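Side-chain contact in putative secreted protein (Streptomyces coelicolor A3, PDB 2QF9), which is of unknown function but belongs to the DUF305 family of the ferritin clan and is probably secreted: residues His20-Glu25 against Thr121-Gly126. Residues are numbered along the deposited sequence; the frame is centred on the assembly and turned at random. Where two conformers were deposited one is given.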
loop_
_atom_site.group_PDB
_atom_site.type_symbol
_atom_site.label_atom_id
_atom_site.label_comp_id
_atom_site.label_asym_id
_atom_site.label_seq_id
_atom_site.Cartn_x
_atom_site.Cartn_y
_atom_site.Cartn_z
ATOM N N HIS A 20 1.078 -7.367 -8.137
ATOM C CA HIS A 20 1.549 -6.590 -6.985
ATOM C C HIS A 20 0.811 -7.001 -5.701
ATOM O O HIS A 20 1.432 -7.190 -4.638
ATOM C CB HIS A 20 1.348 -5.094 -7.249
ATOM C CG HIS A 20 2.490 -4.446 -7.974
ATOM N ND1 HIS A 20 3.322 -5.131 -8.844
ATOM C CD2 HIS A 20 2.934 -3.168 -7.956
ATOM C CE1 HIS A 20 4.246 -4.303 -9.300
ATOM N NE2 HIS A 20 4.024 -3.104 -8.790
ATOM N N GLN A 21 -0.508 -7.142 -5.802
ATOM C CA GLN A 21 -1.324 -7.560 -4.665
ATOM C C GLN A 21 -0.768 -8.830 -3.993
ATOM O O GLN A 21 -0.710 -8.919 -2.756
ATOM C CB GLN A 21 -2.762 -7.816 -5.122
ATOM C CG GLN A 21 -3.698 -8.194 -3.997
ATOM C CD GLN A 21 -5.125 -8.355 -4.490
ATOM O OE1 GLN A 21 -5.424 -9.226 -5.322
ATOM N NE2 GLN A 21 -6.024 -7.507 -3.976
ATOM N N GLN A 22 -0.383 -9.813 -4.808
ATOM C CA GLN A 22 0.165 -11.039 -4.235
ATOM C C GLN A 22 1.522 -10.823 -3.545
ATOM O O GLN A 22 1.785 -11.430 -2.497
ATOM C CB GLN A 22 0.246 -12.144 -5.278
ATOM C CG GLN A 22 0.460 -13.508 -4.597
ATOM C CD GLN A 22 0.723 -14.627 -5.564
ATOM O OE1 GLN A 22 1.694 -14.602 -6.325
ATOM N NE2 GLN A 22 -0.146 -15.630 -5.536
ATOM N N ALA A 23 2.379 -9.978 -4.125
ATOM C CA ALA A 23 3.671 -9.671 -3.484
ATOM C C ALA A 23 3.442 -9.048 -2.099
ATOM O O ALA A 23 4.107 -9.405 -1.110
ATOM C CB ALA A 23 4.493 -8.737 -4.323
ATOM N N VAL A 24 2.528 -8.086 -2.040
ATOM C CA VAL A 24 2.164 -7.461 -0.773
ATOM C C VAL A 24 1.715 -8.530 0.252
ATOM O O VAL A 24 2.198 -8.550 1.390
ATOM C CB VAL A 24 1.082 -6.353 -0.983
ATOM C CG1 VAL A 24 0.634 -5.783 0.375
ATOM C CG2 VAL A 24 1.644 -5.253 -1.923
ATOM N N GLU A 25 0.803 -9.410 -0.156
ATOM C CA GLU A 25 0.308 -10.495 0.700
ATOM C C GLU A 25 1.455 -11.405 1.178
ATOM O O GLU A 25 1.538 -11.732 2.371
ATOM C CB GLU A 25 -0.778 -11.297 -0.042
ATOM C CG GLU A 25 -1.282 -12.543 0.681
ATOM C CD GLU A 25 -2.028 -12.265 2.002
ATOM O OE1 GLU A 25 -2.133 -11.090 2.430
ATOM O OE2 GLU A 25 -2.503 -13.255 2.614
ATOM N N THR A 121 11.666 -14.345 -5.691
ATOM C CA THR A 121 12.584 -14.344 -6.826
ATOM C C THR A 121 11.815 -14.698 -8.118
ATOM O O THR A 121 11.889 -13.978 -9.143
ATOM C CB THR A 121 13.817 -15.272 -6.583
ATOM O OG1 THR A 121 14.636 -14.697 -5.559
ATOM C CG2 THR A 121 14.649 -15.437 -7.857
ATOM N N GLU A 122 11.032 -15.768 -8.048
ATOM C CA GLU A 122 10.218 -16.179 -9.184
ATOM C C GLU A 122 9.179 -15.107 -9.543
ATOM O O GLU A 122 8.938 -14.816 -10.723
ATOM C CB GLU A 122 9.555 -17.515 -8.879
ATOM C CG GLU A 122 8.687 -18.067 -9.992
ATOM C CD GLU A 122 9.427 -18.335 -11.297
ATOM O OE1 GLU A 122 10.681 -18.221 -11.372
ATOM O OE2 GLU A 122 8.727 -18.665 -12.268
ATOM N N HIS A 123 8.582 -14.530 -8.509
ATOM C CA HIS A 123 7.574 -13.491 -8.660
ATOM C C HIS A 123 8.161 -12.276 -9.394
ATOM O O HIS A 123 7.564 -11.784 -10.351
ATOM C CB HIS A 123 7.046 -13.098 -7.290
ATOM C CG HIS A 123 5.667 -12.522 -7.314
ATOM N ND1 HIS A 123 5.420 -11.168 -7.338
ATOM C CD2 HIS A 123 4.458 -13.123 -7.304
ATOM C CE1 HIS A 123 4.116 -10.958 -7.334
ATOM N NE2 HIS A 123 3.511 -12.129 -7.322
ATOM N N HIS A 124 9.330 -11.822 -8.941
ATOM C CA HIS A 124 10.076 -10.737 -9.588
ATOM C C HIS A 124 10.427 -11.060 -11.044
ATOM O O HIS A 124 10.298 -10.185 -11.906
ATOM C CB HIS A 124 11.351 -10.421 -8.806
ATOM C CG HIS A 124 11.157 -9.464 -7.670
ATOM N ND1 HIS A 124 9.946 -9.278 -7.026
ATOM C CD2 HIS A 124 12.042 -8.639 -7.058
ATOM C CE1 HIS A 124 10.095 -8.361 -6.083
ATOM N NE2 HIS A 124 11.356 -7.956 -6.084
ATOM N N ARG A 125 10.856 -12.300 -11.309
ATOM C CA ARG A 125 11.188 -12.703 -12.683
ATOM C C ARG A 125 9.987 -12.534 -13.622
ATOM O O ARG A 125 10.129 -11.960 -14.710
ATOM C CB ARG A 125 11.774 -14.108 -12.740
ATOM C CG ARG A 125 13.196 -14.188 -12.206
ATOM C CD ARG A 125 13.895 -15.484 -12.662
ATOM N NE ARG A 125 15.107 -15.785 -11.887
ATOM C CZ ARG A 125 16.256 -15.114 -11.966
ATOM N NH1 ARG A 125 16.388 -14.063 -12.783
ATOM N NH2 ARG A 125 17.286 -15.498 -11.218
ATOM N N GLY A 126 8.812 -12.990 -13.171
ATOM C CA GLY A 126 7.562 -12.860 -13.933
ATOM C C GLY A 126 7.213 -11.386 -14.131
ATOM O O GLY A 126 6.811 -10.966 -15.219
#
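His123 reaches from helix 109-137 to helix 8-31 and sets its imidazole against Ala23 and Gln22, an instance of a flat side chain spanning the gap between two helices and ending against a small residue. With chi1 at -155°, roughly anti to the backbone N, the ring is carried out toward helix 8-31. The tight part lies at the far end of that ring. CE1 of His123 lies 3.8 Å from the methyl CB of Ala23 and comes as near to the backbone N of that residue. The methyl meets the imidazole obliquely, and the two segments are nearest here, with 7.5 Å between the CA atoms of Ala23 and His123. On this packed side, NE2 of His20 is hydrogen-bonded to OE1 of Gln53, and NE2 of His124 to OE1 of Glu157.

Gln22 handles the other corner of the ring. Its extended chain brings the amide to the imidazole edge, close to the ring plane, where OE1 of Gln22 lies 3.2 Å from NE2 of His123 and almost as near to CD2 of the same ring. The amide plane is turned 47° from that of the ring, and the carboxamide oxygen already accepts a hydrogen bond from the backbone N of Ala96, which ties this corner to the loop ahead of helix 98-106. The ring of His19 meets that of His123 with planes about 30° apart.

Packing is looser on the Gln22 side. Gln22 is partly exposed, unlike buried Ala23 and His123, although Met95, which also touches His123, and Met101 of helix 98-106 pack against its side chain. Near the centre of the chain, this packing joins helices 8-31 and 109-137, consistent with the helical bundle of the ferritin clan.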